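3-hydroxyadipyl-CoA dehydrogenase (Escherichia coli, PDB 3MOG) catalyses the NAD-dependent oxidation of (3S)-3-hydroxyadipyl-CoA to 3-oxoadipyl-CoA, a step in the breakdown of phenylacetate. Local coordinates at residues E208-P213 and Q381-P386; M150-V155 and Q179-H184; L32-S37 and T77-L82. One frame throughout, in Å; residues are numbered along the deposited sequence. Where two conformers were deposited one is given.

Contact 1: residues E208-P213 and Q381-P386; sequences EQVAAP and QIADYP
With chi1 at -173°, Y385 carries its ring away from its own backbone N and up against V210, whose CG2, set opposite the carbonyl carbon, comes down on it. The methyl sits over the middle of one ring face, 3.4 Å from the centroid of Y385 in a CH-pi contact, while V210 CG1 leans on Y385 CB. At the edge, near the ring plane, E208 OE1 comes to 3.9 Å from Y385 CE1, the carboxylate turned almost square to the ring. A single water donates one hydrogen bond to E208 OE2 and one to Y385 OH, both 2.7 Å long, and so links the two side chains. Were Y385 replaced by an alanine, V210 CG2 would probably lose the ring it rests on and the water its phenolic partner. The backbones join through A383 N, which donates to V210 O at 3.0 Å in the carbonyl plane, and next to this bond A211 CB packs on I382 CG2 at 3.6 Å. Q209, with positive phi, is the C-prime residue of the Schellman motif that ends helix 196-207. The contact sets a helix C-terminal turn of the first C-terminal-type domain against the loop leaving strand 378-381 of the reduced Rossmann-fold domain.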
loop_
_atom_site.group_PDB
_atom_site.type_symbol
_atom_site.label_atom_id
_atom_site.label_comp_id
_atom_site.label_asym_id
_atom_site.label_seq_id
_atom_site.Cartn_x
_atom_site.Cartn_y
_atom_site.Cartn_z
ATOM N N GLU C 208 2.728 -21.249 0.306
ATOM C CA GLU C 208 4.115 -21.684 0.159
ATOM C C GLU C 208 4.349 -23.199 0.341
ATOM O O GLU C 208 5.493 -23.642 0.324
ATOM C CB GLU C 208 5.041 -20.855 1.045
ATOM C CG GLU C 208 5.411 -19.508 0.427
ATOM C CD GLU C 208 6.269 -18.636 1.335
ATOM O OE1 GLU C 208 7.379 -19.059 1.701
ATOM O OE2 GLU C 208 5.838 -17.514 1.669
ATOM N N GLN C 209 3.261 -23.966 0.473
ATOM C CA GLN C 209 3.273 -25.449 0.617
ATOM C C GLN C 209 4.164 -25.925 1.777
ATOM O O GLN C 209 4.919 -26.905 1.664
ATOM C CB GLN C 209 3.629 -26.151 -0.712
ATOM C CG GLN C 209 2.594 -25.947 -1.846
ATOM C CD GLN C 209 3.103 -26.406 -3.213
ATOM O OE1 GLN C 209 3.048 -25.659 -4.189
ATOM N NE2 GLN C 209 3.602 -27.633 -3.283
ATOM N N VAL C 210 4.072 -25.193 2.885
ATOM C CA VAL C 210 4.808 -25.479 4.105
ATOM C C VAL C 210 4.345 -26.814 4.640
ATOM O O VAL C 210 5.152 -27.620 5.078
ATOM C CB VAL C 210 4.538 -24.380 5.162
ATOM C CG1 VAL C 210 5.159 -24.720 6.500
ATOM C CG2 VAL C 210 5.076 -23.066 4.665
ATOM N N ALA C 211 3.032 -27.023 4.574
ATOM C CA ALA C 211 2.365 -28.210 5.087
ATOM C C ALA C 211 1.008 -28.300 4.421
ATOM O O ALA C 211 0.506 -27.305 3.901
ATOM C CB ALA C 211 2.183 -28.106 6.592
ATOM N N ALA C 212 0.425 -29.498 4.456
ATOM C CA ALA C 212 -0.977 -29.740 4.092
ATOM C C ALA C 212 -1.912 -28.934 5.010
ATOM O O ALA C 212 -1.545 -28.635 6.155
ATOM C CB ALA C 212 -1.298 -31.270 4.183
ATOM N N PRO C 213 -3.120 -28.581 4.520
ATOM C CA PRO C 213 -4.030 -27.789 5.364
ATOM C C PRO C 213 -4.395 -28.467 6.683
ATOM O O PRO C 213 -4.536 -27.788 7.712
ATOM C CB PRO C 213 -5.279 -27.607 4.496
ATOM C CG PRO C 213 -5.052 -28.401 3.237
ATOM C CD PRO C 213 -3.587 -28.664 3.120
ATOM N N GLN C 381 6.140 -33.430 10.627
ATOM C CA GLN C 381 7.259 -32.802 9.933
ATOM C C GLN C 381 6.796 -31.898 8.794
ATOM O O GLN C 381 6.018 -32.327 7.932
ATOM C CB GLN C 381 8.246 -33.851 9.416
ATOM C CG GLN C 381 9.592 -33.261 9.047
ATOM C CD GLN C 381 10.658 -34.305 8.743
ATOM O OE1 GLN C 381 10.449 -35.513 8.909
ATOM N NE2 GLN C 381 11.823 -33.832 8.308
ATOM N N ILE C 382 7.278 -30.650 8.792
ATOM C CA ILE C 382 6.885 -29.665 7.772
ATOM C C ILE C 382 8.111 -29.028 7.115
ATOM O O ILE C 382 9.236 -29.386 7.448
ATOM C CB ILE C 382 5.950 -28.579 8.367
ATOM C CG1 ILE C 382 6.672 -27.738 9.420
ATOM C CG2 ILE C 382 4.694 -29.218 8.989
ATOM C CD1 ILE C 382 5.808 -26.587 10.005
ATOM N N ALA C 383 7.908 -28.082 6.195
ATOM C CA ALA C 383 9.044 -27.384 5.592
ATOM C C ALA C 383 9.764 -26.469 6.605
ATOM O O ALA C 383 9.204 -26.116 7.643
ATOM C CB ALA C 383 8.616 -26.613 4.355
ATOM N N ASP C 384 11.016 -26.135 6.305
ATOM C CA ASP C 384 11.866 -25.289 7.134
ATOM C C ASP C 384 11.454 -23.813 6.955
ATOM O O ASP C 384 12.105 -23.032 6.262
ATOM C CB ASP C 384 13.341 -25.538 6.772
ATOM C CG ASP C 384 14.313 -25.012 7.822
ATOM O OD1 ASP C 384 13.890 -24.599 8.921
ATOM O OD2 ASP C 384 15.525 -25.013 7.539
ATOM N N TYR C 385 10.359 -23.470 7.621
ATOM C CA TYR C 385 9.642 -22.227 7.446
ATOM C C TYR C 385 9.863 -21.340 8.682
ATOM O O TYR C 385 9.571 -21.764 9.801
ATOM C CB TYR C 385 8.167 -22.589 7.313
ATOM C CG TYR C 385 7.202 -21.488 6.960
ATOM C CD1 TYR C 385 7.325 -20.759 5.758
ATOM C CD2 TYR C 385 6.102 -21.228 7.784
ATOM C CE1 TYR C 385 6.402 -19.785 5.421
ATOM C CE2 TYR C 385 5.171 -20.248 7.451
ATOM C CZ TYR C 385 5.326 -19.535 6.266
ATOM O OH TYR C 385 4.410 -18.567 5.935
ATOM N N PRO C 386 10.393 -20.120 8.475
ATOM C CA PRO C 386 10.677 -19.160 9.539
ATOM C C PRO C 386 9.509 -18.984 10.503
ATOM O O PRO C 386 8.383 -18.741 10.075
ATOM C CB PRO C 386 10.944 -17.865 8.768
ATOM C CG PRO C 386 11.538 -18.310 7.500
ATOM C CD PRO C 386 10.809 -19.600 7.155
HETATM O O HOH W 1 5.360 -16.679 4.236
#

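Contact 2: residues M150-V155 and Q179-H184; sequences MKLVEV and QPVRCH
K151 O takes the first of five backbone hydrogen bonds, from Q179 N at 2.7 Å, and the bonds then alternate in direction along the two strands. V153 N donates to Q179 O, V181 N to V153 O, V155 N to V181 O at 2.8 Å, and C183 N to V155 O. The bond from V155 N to V181 O is nearly straight (174° at the hydrogen). CA-H...O contacts fill in between them, the shortest from P180 CA to V153 O at 3.3 Å. This parallel pairing belongs to the beta-alpha-beta unit made by strand 152-157, helix 163-175 and strand 179-184, at one end of the NAD-binding domain's sheet. Among the apolar contacts, on the face of L152, E154 and V181, chi1 of -70° sets V181 CG1 anti to its carbonyl carbon, where it meets L152 CD1 at 4.0 Å, and V181 CG2 between backbone N and carbonyl carbon, 3.8 Å from E154 CG. On the other face V155 CG2 rests beside P180 CB at 3.9 Å, and T173 of the helix covers P180 and V153. E154 OE1 is hydrogen-bonded to H142 ND1, and OE2 to the backbone N of I190 and of V191; R182 forms a salt bridge with E167.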
loop_
_atom_site.group_PDB
_atom_site.type_symbol
_atom_site.label_atom_id
_atom_site.label_comp_id
_atom_site.label_asym_id
_atom_site.label_seq_id
_atom_site.Cartn_x
_atom_site.Cartn_y
_atom_site.Cartn_z
ATOM N N MET C 150 -23.833 -17.203 22.335
ATOM C CA MET C 150 -22.581 -16.421 22.466
ATOM C C MET C 150 -22.627 -15.342 23.559
ATOM O O MET C 150 -23.544 -14.520 23.593
ATOM C CB MET C 150 -22.207 -15.803 21.113
ATOM C CG MET C 150 -21.923 -16.842 19.996
ATOM S SD MET C 150 -20.595 -18.037 20.359
ATOM C CE MET C 150 -19.156 -17.013 20.111
ATOM N N LYS C 151 -21.707 -15.412 24.493
ATOM C CA LYS C 151 -21.670 -14.488 25.602
ATOM C C LYS C 151 -21.237 -13.070 25.337
ATOM O O LYS C 151 -21.550 -12.191 26.098
ATOM C CB LYS C 151 -20.906 -15.080 26.764
ATOM C CG LYS C 151 -21.742 -16.013 27.564
ATOM C CD LYS C 151 -21.066 -16.424 28.828
ATOM C CE LYS C 151 -20.611 -15.253 29.675
ATOM N NZ LYS C 151 -21.632 -14.799 30.643
ATOM N N LEU C 152 -20.476 -12.859 24.286
ATOM C CA LEU C 152 -19.844 -11.560 24.081
ATOM C C LEU C 152 -20.756 -10.560 23.371
ATOM O O LEU C 152 -21.444 -10.917 22.431
ATOM C CB LEU C 152 -18.520 -11.711 23.306
ATOM C CG LEU C 152 -17.620 -10.466 23.353
ATOM C CD1 LEU C 152 -16.772 -10.407 24.661
ATOM C CD2 LEU C 152 -16.747 -10.400 22.124
ATOM N N VAL C 153 -20.760 -9.312 23.831
ATOM C CA VAL C 153 -21.196 -8.204 22.974
ATOM C C VAL C 153 -20.188 -7.050 22.999
ATOM O O VAL C 153 -19.632 -6.732 24.042
ATOM C CB VAL C 153 -22.708 -7.764 23.169
ATOM C CG1 VAL C 153 -23.249 -8.194 24.465
ATOM C CG2 VAL C 153 -22.933 -6.259 22.925
ATOM N N GLU C 154 -19.923 -6.474 21.833
ATOM C CA GLU C 154 -19.068 -5.309 21.721
ATOM C C GLU C 154 -19.953 -4.069 21.734
ATOM O O GLU C 154 -20.843 -3.924 20.889
ATOM C CB GLU C 154 -18.246 -5.390 20.429
ATOM C CG GLU C 154 -17.239 -6.527 20.414
ATOM C CD GLU C 154 -16.445 -6.611 19.113
ATOM O OE1 GLU C 154 -17.062 -6.830 18.047
ATOM O OE2 GLU C 154 -15.200 -6.477 19.162
ATOM N N VAL C 155 -19.736 -3.207 22.723
ATOM C CA VAL C 155 -20.494 -1.971 22.868
ATOM C C VAL C 155 -19.680 -0.860 22.215
ATOM O O VAL C 155 -18.631 -0.466 22.712
ATOM C CB VAL C 155 -20.764 -1.618 24.349
ATOM C CG1 VAL C 155 -21.478 -0.269 24.453
ATOM C CG2 VAL C 155 -21.578 -2.708 25.042
ATOM N N GLN C 179 -21.508 -10.627 28.338
ATOM C CA GLN C 179 -20.319 -9.940 28.792
ATOM C C GLN C 179 -20.007 -8.824 27.804
ATOM O O GLN C 179 -19.515 -9.082 26.705
ATOM C CB GLN C 179 -19.142 -10.919 28.886
ATOM C CG GLN C 179 -17.907 -10.353 29.590
ATOM C CD GLN C 179 -18.218 -9.802 30.975
ATOM O OE1 GLN C 179 -18.759 -10.509 31.825
ATOM N NE2 GLN C 179 -17.891 -8.529 31.200
ATOM N N PRO C 180 -20.311 -7.580 28.183
ATOM C CA PRO C 180 -19.973 -6.473 27.303
ATOM C C PRO C 180 -18.480 -6.141 27.364
ATOM O O PRO C 180 -17.832 -6.332 28.407
ATOM C CB PRO C 180 -20.794 -5.315 27.866
ATOM C CG PRO C 180 -20.928 -5.642 29.349
ATOM C CD PRO C 180 -20.938 -7.137 29.445
ATOM N N VAL C 181 -17.952 -5.683 26.232
ATOM C CA VAL C 181 -16.635 -5.067 26.148
ATOM C C VAL C 181 -16.825 -3.753 25.382
ATOM O O VAL C 181 -17.654 -3.684 24.490
ATOM C CB VAL C 181 -15.580 -5.985 25.459
ATOM C CG1 VAL C 181 -15.223 -7.176 26.348
ATOM C CG2 VAL C 181 -16.045 -6.467 24.057
ATOM N N ARG C 182 -16.094 -2.709 25.760
ATOM C CA ARG C 182 -16.205 -1.404 25.089
ATOM C C ARG C 182 -15.087 -1.226 24.084
ATOM O O ARG C 182 -13.964 -1.658 24.321
ATOM C CB ARG C 182 -16.128 -0.266 26.098
ATOM C CG ARG C 182 -17.037 -0.454 27.290
ATOM C CD ARG C 182 -16.317 -0.075 28.567
ATOM N NE ARG C 182 -17.157 -0.382 29.718
ATOM C CZ ARG C 182 -17.831 0.528 30.416
ATOM N NH1 ARG C 182 -17.744 1.817 30.098
ATOM N NH2 ARG C 182 -18.586 0.147 31.441
ATOM N N CYS C 183 -15.409 -0.589 22.963
ATOM C CA CYS C 183 -14.443 -0.248 21.941
ATOM C C CYS C 183 -14.965 0.912 21.105
ATOM O O CYS C 183 -16.156 1.164 21.080
ATOM C CB CYS C 183 -14.125 -1.453 21.042
ATOM S SG CYS C 183 -15.422 -1.933 19.923
ATOM N N HIS C 184 -14.060 1.622 20.438
ATOM C CA HIS C 184 -14.425 2.725 19.558
ATOM C C HIS C 184 -14.780 2.168 18.193
ATOM O O HIS C 184 -14.494 1.002 17.899
ATOM C CB HIS C 184 -13.274 3.731 19.439
ATOM C CG HIS C 184 -13.710 5.096 19.004
ATOM N ND1 HIS C 184 -14.475 5.921 19.801
ATOM C CD2 HIS C 184 -13.494 5.778 17.853
ATOM C CE1 HIS C 184 -14.712 7.054 19.160
ATOM N NE2 HIS C 184 -14.126 6.992 17.977
#

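Contact 3: residues L32-S37 and T77-L82; sequences LLYDIS and TDIHAL
This is a mainly apolar contact near one edge of the NAD-binding domain's sheet, where the end of strand 31-34 and the loop beyond it meet the short 3-10 turn that follows strand 73-76. Y34 is its centre. Its CG lies anti to the backbone N (chi1 170°), and from there the ring reaches across to T77 and I79. I79 CG2 comes over one ring face, 4.2 Å from the centroid of Y34 and 26° off the normal, a CH-pi contact. The same isoleucine also sets CG1 against the hydroxyl, at 3.4 Å from Y34 OH. At the edge of the ring, near its plane, T77 O approaches Y34 CE2 to 3.4 Å.

Leucines fill the part nearer the sheet. L82 CD2 touches both L32 CB, at 3.8 Å, and Y34 CB, bridging two side chains that leave the strand on the same side. L32 CD1 lies against the backbone at A81 O. V76 of strand 73-76 also touches L32, Y34, A81 and L82, and L106 of helix 96-109 touches L82.

Beyond the strand the meeting is between backbone and T77. T77 CA points its hydrogen at D35 O in a CA-H...O contact of 3.5 Å, and T77 CG2 lies 3.2 Å from I36 O. The D35 side chain leaves the backbone away from the 77-82 segment, and its OD2 is hydrogen-bonded to S13 OG. S13 lies within what looks like the GxGxxG sequence of a Rossmann fold, which runs from the turn after strand 8-11 into helix 15-26. An aspartate at the end of the second strand is the position that commonly binds the adenosine ribose in NAD-dependent Rossmann folds, a role D35 may well share.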
loop_
_atom_site.group_PDB
_atom_site.type_symbol
_atom_site.label_atom_id
_atom_site.label_comp_id
_atom_site.label_asym_id
_atom_site.label_seq_id
_atom_site.Cartn_x
_atom_site.Cartn_y
_atom_site.Cartn_z
ATOM N N LEU C 32 -40.619 -5.499 20.626
ATOM C CA LEU C 32 -41.245 -5.167 19.358
ATOM C C LEU C 32 -40.332 -5.632 18.237
ATOM O O LEU C 32 -39.293 -5.027 17.990
ATOM C CB LEU C 32 -41.493 -3.660 19.265
ATOM C CG LEU C 32 -42.387 -3.044 20.354
ATOM C CD1 LEU C 32 -42.344 -1.532 20.310
ATOM C CD2 LEU C 32 -43.822 -3.525 20.262
ATOM N N LEU C 33 -40.702 -6.724 17.582
ATOM C CA LEU C 33 -39.919 -7.246 16.471
ATOM C C LEU C 33 -40.446 -6.683 15.138
ATOM O O LEU C 33 -41.524 -7.056 14.683
ATOM C CB LEU C 33 -39.938 -8.779 16.475
ATOM C CG LEU C 33 -39.060 -9.563 15.480
ATOM C CD1 LEU C 33 -37.555 -9.284 15.654
ATOM C CD2 LEU C 33 -39.326 -11.044 15.651
ATOM N N TYR C 34 -39.679 -5.783 14.531
ATOM C CA TYR C 34 -40.108 -5.038 13.352
ATOM C C TYR C 34 -39.493 -5.534 12.053
ATOM O O TYR C 34 -38.278 -5.696 11.949
ATOM C CB TYR C 34 -39.801 -3.540 13.515
ATOM C CG TYR C 34 -39.999 -2.719 12.247
ATOM C CD1 TYR C 34 -38.906 -2.288 11.487
ATOM C CD2 TYR C 34 -41.281 -2.381 11.800
ATOM C CE1 TYR C 34 -39.081 -1.544 10.326
ATOM C CE2 TYR C 34 -41.464 -1.628 10.629
ATOM C CZ TYR C 34 -40.361 -1.217 9.905
ATOM O OH TYR C 34 -40.533 -0.485 8.754
ATOM N N ASP C 35 -40.363 -5.753 11.068
ATOM C CA ASP C 35 -40.001 -5.979 9.673
ATOM C C ASP C 35 -41.222 -5.580 8.843
ATOM O O ASP C 35 -42.353 -5.640 9.344
ATOM C CB ASP C 35 -39.660 -7.450 9.430
ATOM C CG ASP C 35 -38.870 -7.671 8.149
ATOM O OD1 ASP C 35 -38.781 -6.750 7.307
ATOM O OD2 ASP C 35 -38.329 -8.781 7.986
ATOM N N ILE C 36 -40.996 -5.176 7.589
ATOM C CA ILE C 36 -42.102 -4.806 6.690
ATOM C C ILE C 36 -42.930 -6.010 6.213
ATOM O O ILE C 36 -44.113 -5.866 5.895
ATOM C CB ILE C 36 -41.635 -3.970 5.469
ATOM C CG1 ILE C 36 -40.467 -4.658 4.750
ATOM C CG2 ILE C 36 -41.278 -2.532 5.898
ATOM C CD1 ILE C 36 -40.443 -4.427 3.249
ATOM N N SER C 37 -42.309 -7.186 6.168
ATOM C CA SER C 37 -42.987 -8.417 5.763
ATOM C C SER C 37 -43.527 -9.175 6.982
ATOM O O SER C 37 -42.762 -9.568 7.877
ATOM C CB SER C 37 -42.039 -9.302 4.950
ATOM O OG SER C 37 -42.592 -10.589 4.756
ATOM N N THR C 77 -45.389 -4.243 12.083
ATOM C CA THR C 77 -45.118 -3.880 10.686
ATOM C C THR C 77 -45.137 -2.356 10.525
ATOM O O THR C 77 -44.715 -1.811 9.505
ATOM C CB THR C 77 -46.150 -4.527 9.739
ATOM O OG1 THR C 77 -46.365 -5.888 10.123
ATOM C CG2 THR C 77 -45.659 -4.515 8.306
ATOM N N ASP C 78 -45.625 -1.675 11.553
ATOM C CA ASP C 78 -45.668 -0.216 11.570
ATOM C C ASP C 78 -44.499 0.341 12.402
ATOM O O ASP C 78 -44.402 0.087 13.610
ATOM C CB ASP C 78 -47.025 0.255 12.112
ATOM C CG ASP C 78 -47.165 1.774 12.142
ATOM O OD1 ASP C 78 -46.652 2.457 11.229
ATOM O OD2 ASP C 78 -47.804 2.284 13.087
ATOM N N ILE C 79 -43.621 1.101 11.743
ATOM C CA ILE C 79 -42.427 1.700 12.377
ATOM C C ILE C 79 -42.775 2.634 13.531
ATOM O O ILE C 79 -41.959 2.842 14.433
ATOM C CB ILE C 79 -41.556 2.521 11.377
ATOM C CG1 ILE C 79 -42.053 2.374 9.927
ATOM C CG2 ILE C 79 -40.072 2.182 11.550
ATOM C CD1 ILE C 79 -43.074 3.456 9.487
ATOM N N HIS C 80 -43.991 3.181 13.488
ATOM C CA HIS C 80 -44.480 4.106 14.502
ATOM C C HIS C 80 -44.754 3.438 15.835
ATOM O O HIS C 80 -44.732 4.102 16.867
ATOM C CB HIS C 80 -45.725 4.843 14.011
ATOM C CG HIS C 80 -45.436 5.863 12.957
ATOM N ND1 HIS C 80 -45.041 7.149 13.257
ATOM C CD2 HIS C 80 -45.475 5.784 11.605
ATOM C CE1 HIS C 80 -44.847 7.819 12.135
ATOM N NE2 HIS C 80 -45.107 7.016 11.118
ATOM N N ALA C 81 -44.996 2.128 15.810
ATOM C CA ALA C 81 -45.176 1.348 17.036
ATOM C C ALA C 81 -43.908 1.331 17.892
ATOM O O ALA C 81 -43.986 1.178 19.112
ATOM C CB ALA C 81 -45.629 -0.071 16.718
ATOM N N LEU C 82 -42.751 1.532 17.262
ATOM C CA LEU C 82 -41.483 1.605 17.997
ATOM C C LEU C 82 -41.270 2.920 18.777
ATOM O O LEU C 82 -40.187 3.140 19.336
ATOM C CB LEU C 82 -40.278 1.343 17.075
ATOM C CG LEU C 82 -40.254 0.242 16.010
ATOM C CD1 LEU C 82 -38.835 0.134 15.461
ATOM C CD2 LEU C 82 -40.714 -1.104 16.531
#

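How the contacts relate
Contacts 2 and 3 both belong to the NAD-binding domain's sheet, towards its two ends, with centres 26 Å apart and nearest atoms about 17 Å apart. Contact 2 is the buried one, and regular main-chain hydrogen bonds between neighbouring strands carry it. Contact 3 is only partly buried and relies on side chains, a tyrosine and a leucine of the strand against an isoleucine and a leucine of the 3-10 turn. Contact 1, also partly buried, lies on the opposite side of the chain's centre, its centre 36 Å from that of contact 2 and 54 Å from that of contact 3. It joins two domains through loops, and mixes one main-chain bond, a methyl over an aromatic face and a bridging water.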